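Local coordinates for protein aminofutalosine deaminase (Helicobacter pylori, PDB 7LKK) that catalyses the hydrolytic deamination of aminofutalosine in the menaquinone pathway and probably also deaminates adenosine, at residues Asn138-Val143 / Glu173-Glu178; Lys177-Leu182 / Leu187-Ala192. One frame throughout, in Å; residues are numbered along the deposited sequence.

Interaction 1 (Asn138-Val143 / Glu173-Glu178); sequences NHLIEV and EAKFKE. With MCF ((8R)-3-(5-S-methyl-5-thio-beta-D-ribofuranosyl)-3,6,7,8-tetrahydroimidazo[4,5-d][1,3]diazepin-8-ol), chain J; EDO (1,2-ethanediol), chain F.
Lys175 NZ reaches from helix 166-180 to the carbonyl oxygen of His139, giving a hydrogen bond of 3.2 Å between these two atoms. The approach is oblique: the C=O...N angle is 106° and the nitrogen stands 49° out of the carbonyl plane, off the oxygen's lone-pair directions, and the bond is probably modest in strength. Lys175 starts with CG anti to its own backbone N (chi1 -155°) and then bends at its second and fourth torsions, which folds NZ down onto the loop. Its aliphatic part is used as well. Leu140 CD1 lies 4.0 Å from Lys175 CG, with the two side chains sliding past each other in opposite directions, and the same methyl reaches the helix backbone at Lys175 O, 3.7 Å away. A leucine suits this spot because one branch can rest on both methylenes and backbone.

Lys175 NZ also lies 4.8 Å from His139 ND1, so its charge would probably disfavour protonation of the imidazole. One face of that ring packs on Asn138 CB, while an ethanediol, probably from the crystallisation liquor, sits at its edge. Asn138 OD1 accepts a 2.7 Å hydrogen bond from inhibitor atom O3S and a longer one from the ethanediol; its ND2 is bonded to Glu158, which also binds the inhibitor. Behind this shell, the Glu83 carboxylate receives the backbone N-H groups of Asn138 and His139, and Ser137 OG that of Leu140. The loop fits the TIM-barrel plan of amidohydrolases, in which loops at the C-terminal ends of the strands, here 130-137, build the active site.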
ATOM      1  N   ASN A 138       4.127  -6.774  27.009  1.00 25.93           N
ATOM      2  CA  ASN A 138       3.769  -7.865  27.907  1.00 25.73           C
ATOM      3  C   ASN A 138       4.847  -8.183  28.932  1.00 28.77           C
ATOM      4  O   ASN A 138       4.531  -8.719  29.999  1.00 28.07           O
ATOM      5  CB  ASN A 138       3.463  -9.135  27.103  1.00 32.42           C
ATOM      6  CG  ASN A 138       2.295  -8.959  26.156  1.00 28.42           C
ATOM      7  OD1 ASN A 138       2.421  -9.168  24.951  1.00 28.20           O
ATOM      8  ND2 ASN A 138       1.147  -8.571  26.698  1.00 27.14           N
ATOM      9  N   HIS A 139       6.111  -7.870  28.635  1.00 31.96           N
ATOM     10  CA  HIS A 139       7.221  -8.234  29.504  1.00 31.69           C
ATOM     11  C   HIS A 139       8.221  -7.108  29.731  1.00 30.58           C
ATOM     12  O   HIS A 139       9.225  -7.330  30.417  1.00 35.31           O
ATOM     13  CB  HIS A 139       7.963  -9.457  28.940  1.00 35.03           C
ATOM     14  CG  HIS A 139       7.073 -10.625  28.643  1.00 36.29           C
ATOM     15  ND1 HIS A 139       6.452 -11.359  29.631  1.00 36.62           N
ATOM     16  CD2 HIS A 139       6.705 -11.190  27.468  1.00 30.04           C
ATOM     17  CE1 HIS A 139       5.739 -12.323  29.078  1.00 34.85           C
ATOM     18  NE2 HIS A 139       5.874 -12.243  27.766  1.00 35.33           N
ATOM     19  N   LEU A 140       7.992  -5.924  29.156  1.00 30.26           N
ATOM     20  CA  LEU A 140       8.856  -4.752  29.339  1.00 28.49           C
ATOM     21  C   LEU A 140      10.257  -4.963  28.766  1.00 27.06           C
ATOM     22  O   LEU A 140      11.220  -4.335  29.215  1.00 30.99           O
ATOM     23  CB  LEU A 140       8.942  -4.346  30.815  1.00 27.16           C
ATOM     24  CG  LEU A 140       7.620  -4.152  31.561  1.00 31.36           C
ATOM     25  CD1 LEU A 140       7.874  -3.677  32.983  1.00 24.53           C
ATOM     26  CD2 LEU A 140       6.715  -3.180  30.819  1.00 25.37           C
ATOM     27  N   ILE A 141      10.386  -5.836  27.764  1.00 30.88           N
ATOM     28  CA  ILE A 141      11.692  -6.103  27.171  1.00 30.85           C
ATOM     29  C   ILE A 141      12.159  -4.941  26.297  1.00 32.63           C
ATOM     30  O   ILE A 141      13.366  -4.756  26.101  1.00 33.99           O
ATOM     31  CB  ILE A 141      11.642  -7.433  26.391  1.00 32.52           C
ATOM     32  CG1 ILE A 141      11.387  -8.595  27.353  1.00 33.50           C
ATOM     33  CG2 ILE A 141      12.935  -7.689  25.627  1.00 39.11           C
ATOM     34  CD1 ILE A 141      11.206  -9.929  26.666  1.00 39.51           C
ATOM     35  N   GLU A 142      11.236  -4.123  25.798  1.00 30.78           N
ATOM     36  CA  GLU A 142      11.582  -2.998  24.940  1.00 33.62           C
ATOM     37  C   GLU A 142      11.761  -1.691  25.701  1.00 28.40           C
ATOM     38  O   GLU A 142      12.183  -0.700  25.097  1.00 30.95           O
ATOM     39  CB  GLU A 142      10.508  -2.808  23.865  1.00 27.12           C
ATOM     40  CG  GLU A 142       9.240  -2.145  24.382  1.00 26.83           C
ATOM     41  CD  GLU A 142       8.244  -3.145  24.931  1.00 30.63           C
ATOM     42  OE1 GLU A 142       7.219  -3.391  24.261  1.00 30.51           O
ATOM     43  OE2 GLU A 142       8.487  -3.687  26.031  1.00 29.57           O
ATOM     44  N   VAL A 143      11.450  -1.665  27.000  1.00 31.43           N
ATOM     45  CA  VAL A 143      11.398  -0.404  27.740  1.00 32.74           C
ATOM     46  C   VAL A 143      12.774   0.251  27.808  1.00 32.98           C
ATOM     47  O   VAL A 143      12.902   1.470  27.653  1.00 29.39           O
ATOM     48  CB  VAL A 143      10.812  -0.636  29.146  1.00 32.06           C
ATOM     49  CG1 VAL A 143      10.896   0.636  29.977  1.00 27.82           C
ATOM     50  CG2 VAL A 143       9.371  -1.109  29.043  1.00 29.93           C
ATOM     51  N   GLU A 173       0.557  -6.791  39.143  1.00 26.09           N
ATOM     52  CA  GLU A 173       0.693  -5.536  39.883  1.00 28.23           C
ATOM     53  C   GLU A 173       2.147  -5.193  40.142  1.00 28.97           C
ATOM     54  O   GLU A 173       2.540  -4.015  40.167  1.00 26.81           O
ATOM     55  CB  GLU A 173       0.086  -5.646  41.288  1.00 30.69           C
ATOM     56  CG  GLU A 173      -1.360  -5.149  41.776  1.00 41.15           C
ATOM     57  CD  GLU A 173      -1.891  -6.131  42.848  1.00 45.22           C
ATOM     58  OE1 GLU A 173      -2.918  -5.845  43.518  1.00 58.67           O
ATOM     59  OE2 GLU A 173      -1.402  -7.238  42.901  1.00 42.44           O
ATOM     60  N   ALA A 174       2.953  -6.218  40.363  1.00 30.25           N
ATOM     61  CA  ALA A 174       4.352  -5.981  40.674  1.00 29.98           C
ATOM     62  C   ALA A 174       5.131  -5.579  39.435  1.00 24.83           C
ATOM     63  O   ALA A 174       6.047  -4.749  39.508  1.00 27.36           O
ATOM     64  CB  ALA A 174       4.971  -7.216  41.333  1.00 27.38           C
ATOM     65  N   LYS A 175       4.779  -6.148  38.285  1.00 28.31           N
ATOM     66  CA  LYS A 175       5.435  -5.739  37.046  1.00 24.78           C
ATOM     67  C   LYS A 175       5.103  -4.289  36.701  1.00 23.70           C
ATOM     68  O   LYS A 175       5.961  -3.548  36.204  1.00 23.12           O
ATOM     69  CB  LYS A 175       5.038  -6.676  35.903  1.00 24.01           C
ATOM     70  CG  LYS A 175       6.050  -6.739  34.775  1.00 24.72           C
ATOM     71  CD  LYS A 175       7.299  -7.493  35.200  1.00 37.45           C
ATOM     72  CE  LYS A 175       8.360  -7.477  34.108  1.00 37.42           C
ATOM     73  NZ  LYS A 175       8.178  -8.578  33.121  1.00 41.17           N
ATOM     74  N   PHE A 176       3.865  -3.865  36.970  1.00 24.38           N
ATOM     75  CA  PHE A 176       3.483  -2.485  36.691  1.00 22.95           C
ATOM     76  C   PHE A 176       4.207  -1.511  37.610  1.00 26.12           C
ATOM     77  O   PHE A 176       4.599  -0.422  37.177  1.00 23.81           O
ATOM     78  CB  PHE A 176       1.970  -2.323  36.824  1.00 22.38           C
ATOM     79  CG  PHE A 176       1.479  -0.940  36.502  1.00 24.92           C
ATOM     80  CD1 PHE A 176       1.661  -0.401  35.237  1.00 24.23           C
ATOM     81  CD2 PHE A 176       0.840  -0.175  37.465  1.00 29.03           C
ATOM     82  CE1 PHE A 176       1.209   0.875  34.938  1.00 22.79           C
ATOM     83  CE2 PHE A 176       0.389   1.099  37.173  1.00 27.36           C
ATOM     84  CZ  PHE A 176       0.573   1.624  35.908  1.00 25.49           C
ATOM     85  N   LYS A 177       4.395  -1.883  38.881  1.00 24.80           N
ATOM     86  CA  LYS A 177       5.187  -1.055  39.786  1.00 27.48           C
ATOM     87  C   LYS A 177       6.606  -0.884  39.259  1.00 26.52           C
ATOM     88  O   LYS A 177       7.206   0.190  39.390  1.00 25.25           O
ATOM     89  CB  LYS A 177       5.198  -1.673  41.185  1.00 28.86           C
ATOM     90  CG  LYS A 177       6.219  -1.072  42.130  1.00 33.99           C
ATOM     91  CD  LYS A 177       5.778   0.298  42.617  1.00 33.61           C
ATOM     92  CE  LYS A 177       6.425   0.644  43.949  1.00 40.62           C
ATOM     93  NZ  LYS A 177       5.858   1.887  44.540  1.00 42.91           N
ATOM     94  N   GLU A 178       7.150  -1.937  38.648  1.00 24.42           N
ATOM     95  CA  GLU A 178       8.466  -1.850  38.025  1.00 25.12           C
ATOM     96  C   GLU A 178       8.460  -0.847  36.879  1.00 27.63           C
ATOM     97  O   GLU A 178       9.419  -0.088  36.700  1.00 26.25           O
ATOM     98  CB  GLU A 178       8.880  -3.237  37.536  1.00 29.37           C
ATOM     99  CG  GLU A 178      10.238  -3.335  36.878  1.00 33.97           C
ATOM    100  CD  GLU A 178      10.585  -4.768  36.521  1.00 35.54           C
ATOM    101  OE1 GLU A 178       9.979  -5.688  37.113  1.00 36.22           O
ATOM    102  OE2 GLU A 178      11.453  -4.979  35.648  1.00 39.57           O
TER
HETATM  103  O8  MCF J 506      -3.025  -6.135  17.941  1.00 30.79           O
HETATM  104  C8  MCF J 506      -2.366  -7.083  17.141  1.00 28.39           C
HETATM  105  C7  MCF J 506      -3.308  -8.154  16.602  1.00 25.65           C
HETATM  106  N6  MCF J 506      -4.377  -8.414  17.533  1.00 25.30           N
HETATM  107  C5  MCF J 506      -4.065  -8.671  18.921  1.00 26.51           C
HETATM  108  N4  MCF J 506      -2.732  -8.680  19.513  1.00 24.69           N
HETATM  109  C10 MCF J 506      -1.362  -8.492  18.976  1.00 25.35           C
HETATM  110  C9  MCF J 506      -1.151  -7.718  17.851  1.00 24.50           C
HETATM  111  N1  MCF J 506       0.151  -7.717  17.604  1.00 26.38           N
HETATM  112  C2  MCF J 506       0.778  -8.439  18.529  1.00 26.43           C
HETATM  113  N3  MCF J 506      -0.151  -8.902  19.371  1.00 23.54           N
HETATM  114  C1S MCF J 506       0.176  -9.774  20.542  1.00 29.09           C
HETATM  115  C2S MCF J 506      -0.587  -9.401  21.834  1.00 28.97           C
HETATM  116  O2S MCF J 506       0.055  -8.399  22.500  1.00 23.50           O
HETATM  117  O4S MCF J 506      -0.186 -10.978  20.304  1.00 27.92           O
HETATM  118  C4S MCF J 506      -0.460 -11.656  21.749  1.00 29.99           C
HETATM  119  C3S MCF J 506      -0.523 -10.699  22.630  1.00 29.79           C
HETATM  120  O3S MCF J 506       0.724 -10.715  23.477  1.00 30.91           O
HETATM  121  C5S MCF J 506      -1.769 -12.425  21.704  1.00 31.10           C
HETATM  122  S5S MCF J 506      -1.690 -13.830  22.851  1.00 38.43           S
HETATM  123  C6S MCF J 506      -3.376 -14.387  23.230  1.00 34.28           C
HETATM  124  C1  EDO F 502       4.019 -12.850  24.563  1.00 35.39           C
HETATM  125  O1  EDO F 502       4.149 -11.586  23.902  1.00 37.16           O
HETATM  126  C2  EDO F 502       2.564 -13.086  24.954  1.00 36.37           C
HETATM  127  O2  EDO F 502       1.810 -13.478  23.801  1.00 36.54           O

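Interaction 2 (Lys177-Leu182 / Leu187-Ala192)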
ATOM      1  N   LYS A 177       4.395  -1.883  38.881  1.00 24.80           N
ATOM      2  CA  LYS A 177       5.187  -1.055  39.786  1.00 27.48           C
ATOM      3  C   LYS A 177       6.606  -0.884  39.259  1.00 26.52           C
ATOM      4  O   LYS A 177       7.206   0.190  39.390  1.00 25.25           O
ATOM      5  CB  LYS A 177       5.198  -1.673  41.185  1.00 28.86           C
ATOM      6  CG  LYS A 177       6.219  -1.072  42.130  1.00 33.99           C
ATOM      7  CD  LYS A 177       5.778   0.298  42.617  1.00 33.61           C
ATOM      8  CE  LYS A 177       6.425   0.644  43.949  1.00 40.62           C
ATOM      9  NZ  LYS A 177       5.858   1.887  44.540  1.00 42.91           N
ATOM     10  N   GLU A 178       7.150  -1.937  38.648  1.00 24.42           N
ATOM     11  CA  GLU A 178       8.466  -1.850  38.025  1.00 25.12           C
ATOM     12  C   GLU A 178       8.460  -0.847  36.879  1.00 27.63           C
ATOM     13  O   GLU A 178       9.419  -0.088  36.700  1.00 26.25           O
ATOM     14  CB  GLU A 178       8.880  -3.237  37.536  1.00 29.37           C
ATOM     15  CG  GLU A 178      10.238  -3.335  36.878  1.00 33.97           C
ATOM     16  CD  GLU A 178      10.585  -4.768  36.521  1.00 35.54           C
ATOM     17  OE1 GLU A 178       9.979  -5.688  37.113  1.00 36.22           O
ATOM     18  OE2 GLU A 178      11.453  -4.979  35.648  1.00 39.57           O
ATOM     19  N   LEU A 179       7.376  -0.823  36.099  1.00 26.79           N
ATOM     20  CA  LEU A 179       7.250   0.154  35.020  1.00 27.23           C
ATOM     21  C   LEU A 179       7.052   1.559  35.571  1.00 26.38           C
ATOM     22  O   LEU A 179       7.621   2.524  35.047  1.00 24.64           O
ATOM     23  CB  LEU A 179       6.089  -0.231  34.107  1.00 27.74           C
ATOM     24  CG  LEU A 179       5.787   0.715  32.943  1.00 25.96           C
ATOM     25  CD1 LEU A 179       7.006   0.866  32.048  1.00 22.76           C
ATOM     26  CD2 LEU A 179       4.582   0.228  32.154  1.00 23.27           C
ATOM     27  N   LYS A 180       6.242   1.691  36.625  1.00 25.38           N
ATOM     28  CA  LYS A 180       5.994   2.998  37.225  1.00 29.49           C
ATOM     29  C   LYS A 180       7.284   3.632  37.728  1.00 31.80           C
ATOM     30  O   LYS A 180       7.460   4.852  37.638  1.00 31.49           O
ATOM     31  CB  LYS A 180       4.985   2.871  38.366  1.00 28.15           C
ATOM     32  CG  LYS A 180       3.534   2.809  37.922  1.00 29.02           C
ATOM     33  CD  LYS A 180       3.083   4.124  37.302  1.00 29.15           C
ATOM     34  CE  LYS A 180       2.930   5.216  38.348  1.00 29.70           C
ATOM     35  NZ  LYS A 180       2.250   6.416  37.785  1.00 29.12           N
ATOM     36  N   ASP A 181       8.196   2.822  38.271  1.00 29.03           N
ATOM     37  CA  ASP A 181       9.444   3.356  38.801  1.00 36.34           C
ATOM     38  C   ASP A 181      10.397   3.830  37.711  1.00 33.08           C
ATOM     39  O   ASP A 181      11.411   4.459  38.030  1.00 29.36           O
ATOM     40  CB  ASP A 181      10.133   2.305  39.673  1.00 36.36           C
ATOM     41  CG  ASP A 181       9.391   2.051  40.974  1.00 41.96           C
ATOM     42  OD1 ASP A 181       8.560   2.899  41.362  1.00 38.95           O
ATOM     43  OD2 ASP A 181       9.643   1.004  41.610  1.00 37.96           O
ATOM     44  N   LEU A 182      10.093   3.563  36.442  1.00 32.09           N
ATOM     45  CA  LEU A 182      10.900   4.032  35.326  1.00 28.27           C
ATOM     46  C   LEU A 182      10.320   5.270  34.657  1.00 28.62           C
ATOM     47  O   LEU A 182      10.914   5.776  33.699  1.00 33.14           O
ATOM     48  CB  LEU A 182      11.069   2.914  34.291  1.00 26.59           C
ATOM     49  CG  LEU A 182      11.810   1.664  34.773  1.00 32.68           C
ATOM     50  CD1 LEU A 182      11.683   0.534  33.761  1.00 30.08           C
ATOM     51  CD2 LEU A 182      13.272   1.980  35.057  1.00 29.90           C
ATOM     52  N   LEU A 187       8.685   9.007  29.559  1.00 22.84           N
ATOM     53  CA  LEU A 187       8.057   7.700  29.712  1.00 24.16           C
ATOM     54  C   LEU A 187       6.851   7.826  30.627  1.00 25.43           C
ATOM     55  O   LEU A 187       6.990   8.211  31.794  1.00 27.06           O
ATOM     56  CB  LEU A 187       9.043   6.670  30.271  1.00 25.97           C
ATOM     57  CG  LEU A 187       8.472   5.256  30.399  1.00 29.60           C
ATOM     58  CD1 LEU A 187       7.844   4.833  29.086  1.00 26.14           C
ATOM     59  CD2 LEU A 187       9.537   4.260  30.832  1.00 30.77           C
ATOM     60  N   LYS A 188       5.675   7.500  30.099  1.00 19.67           N
ATOM     61  CA  LYS A 188       4.445   7.420  30.872  1.00 24.44           C
ATOM     62  C   LYS A 188       4.008   5.965  30.956  1.00 22.03           C
ATOM     63  O   LYS A 188       3.961   5.267  29.938  1.00 18.97           O
ATOM     64  CB  LYS A 188       3.340   8.273  30.243  1.00 24.84           C
ATOM     65  CG  LYS A 188       1.972   8.087  30.885  1.00 24.89           C
ATOM     66  CD  LYS A 188       1.068   9.292  30.657  1.00 27.64           C
ATOM     67  CE  LYS A 188       0.914   9.599  29.176  1.00 25.72           C
ATOM     68  NZ  LYS A 188       0.087  10.817  28.934  1.00 28.67           N
ATOM     69  N   ALA A 189       3.698   5.508  32.165  1.00 25.26           N
ATOM     70  CA  ALA A 189       3.246   4.141  32.370  1.00 22.49           C
ATOM     71  C   ALA A 189       1.736   4.054  32.195  1.00 20.49           C
ATOM     72  O   ALA A 189       0.990   4.907  32.682  1.00 24.91           O
ATOM     73  CB  ALA A 189       3.643   3.639  33.759  1.00 22.05           C
ATOM     74  N   ALA A 190       1.293   3.011  31.497  1.00 18.54           N
ATOM     75  CA  ALA A 190      -0.119   2.786  31.234  1.00 20.31           C
ATOM     76  C   ALA A 190      -0.387   1.287  31.285  1.00 21.17           C
ATOM     77  O   ALA A 190       0.529   0.479  31.464  1.00 19.32           O
ATOM     78  CB  ALA A 190      -0.537   3.390  29.889  1.00 20.07           C
ATOM     79  N   LEU A 191      -1.655   0.916  31.125  1.00 19.49           N
ATOM     80  CA  LEU A 191      -2.094  -0.462  31.278  1.00 18.77           C
ATOM     81  C   LEU A 191      -2.991  -0.851  30.114  1.00 17.79           C
ATOM     82  O   LEU A 191      -3.613  -0.003  29.469  1.00 19.97           O
ATOM     83  CB  LEU A 191      -2.836  -0.666  32.606  1.00 20.96           C
ATOM     84  CG  LEU A 191      -1.956  -0.614  33.854  1.00 22.80           C
ATOM     85  CD1 LEU A 191      -2.766  -0.204  35.073  1.00 22.73           C
ATOM     86  CD2 LEU A 191      -1.284  -1.958  34.078  1.00 23.95           C
ATOM     87  N   ALA A 192      -3.056  -2.152  29.847  1.00 19.51           N
ATOM     88  CA  ALA A 192      -3.863  -2.651  28.745  1.00 17.50           C
ATOM     89  C   ALA A 192      -4.521  -3.969  29.119  1.00 19.55           C
ATOM     90  O   ALA A 192      -3.913  -4.817  29.779  1.00 23.41           O
ATOM     91  CB  ALA A 192      -3.022  -2.834  27.474  1.00 15.00           C
TER
HETATM   92  O   HOH W   1       0.778   5.914  35.199  1.00 25.74           O
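Segments 177-182 and 187-192 run in roughly opposite senses, the final turn or so of helix 166-180 lying over the strand that follows it. They are closest at Lys180 and Ala189, whose CA atoms are 5.7 Å apart, and diverge to 7.3 Å between the CA atoms of Leu182 and Leu187. Within the first segment, Asp181 N bonds to Lys177 O and Leu182 N to Leu179 O.

Alanine suits the close point because its lone methyl lets the helix come near. Ala189 CB is met by two side chains: Leu179 CG at 3.7 Å and Lys180 CD at 3.6 Å. Leu179 holds its CG anti to the backbone N (chi1 178°), directing its branched end onto the strand. Lys180 sets out away from the strand but doubles back through bends at chi2 and chi3, laying CD against the Ala189 methyl while the ammonium goes on to a salt bridge with Glu183. That nitrogen also gives a 3.0 Å bond from Lys180 NZ to a water, which in turn donates to Ala189 O at 2.7 Å. Glu183 accepts the N-H of Ala189 too, so the carboxylate and the water between them serve both backbone polar groups of this residue. Farther along, the Leu187 CD2 methyl packs on Leu182 CB at 4.0 Å and beside Leu182 O at 3.5 Å, an oxygen that accepts a hydrogen bond from Lys147.

Strand 187-193 pairs in parallel with 152-159, and helix 166-180 connects them; the contact thus belongs to the returning half of a beta-alpha-beta crossover, the repeating element of the TIM barrel.

Helix 166-180 takes part in both contacts: interaction 1 uses the side facing the loop 138-143, interaction 2 the side facing strand 187-193, and their centres are 7 Å apart. Phe176 adds to the packing between them, with CD1 3.5 Å from Leu191 CD2 and CE1 3.9 Å from Ala189 CB. Leu179 touches Leu140, and Val143 CG1 lies 3.9 Å from Leu182 CD1, so loop, helix and strand share a continuous apolar layer. Only interaction 1 meets the inhibitor, through Asn138; in interaction 2 the side chain of Leu179 is about 14 Å from the bound inhibitor. The iron, bound by His79, His81, His221 and Asp328, is about 14 Å from the side chains of both His139 and Ala190.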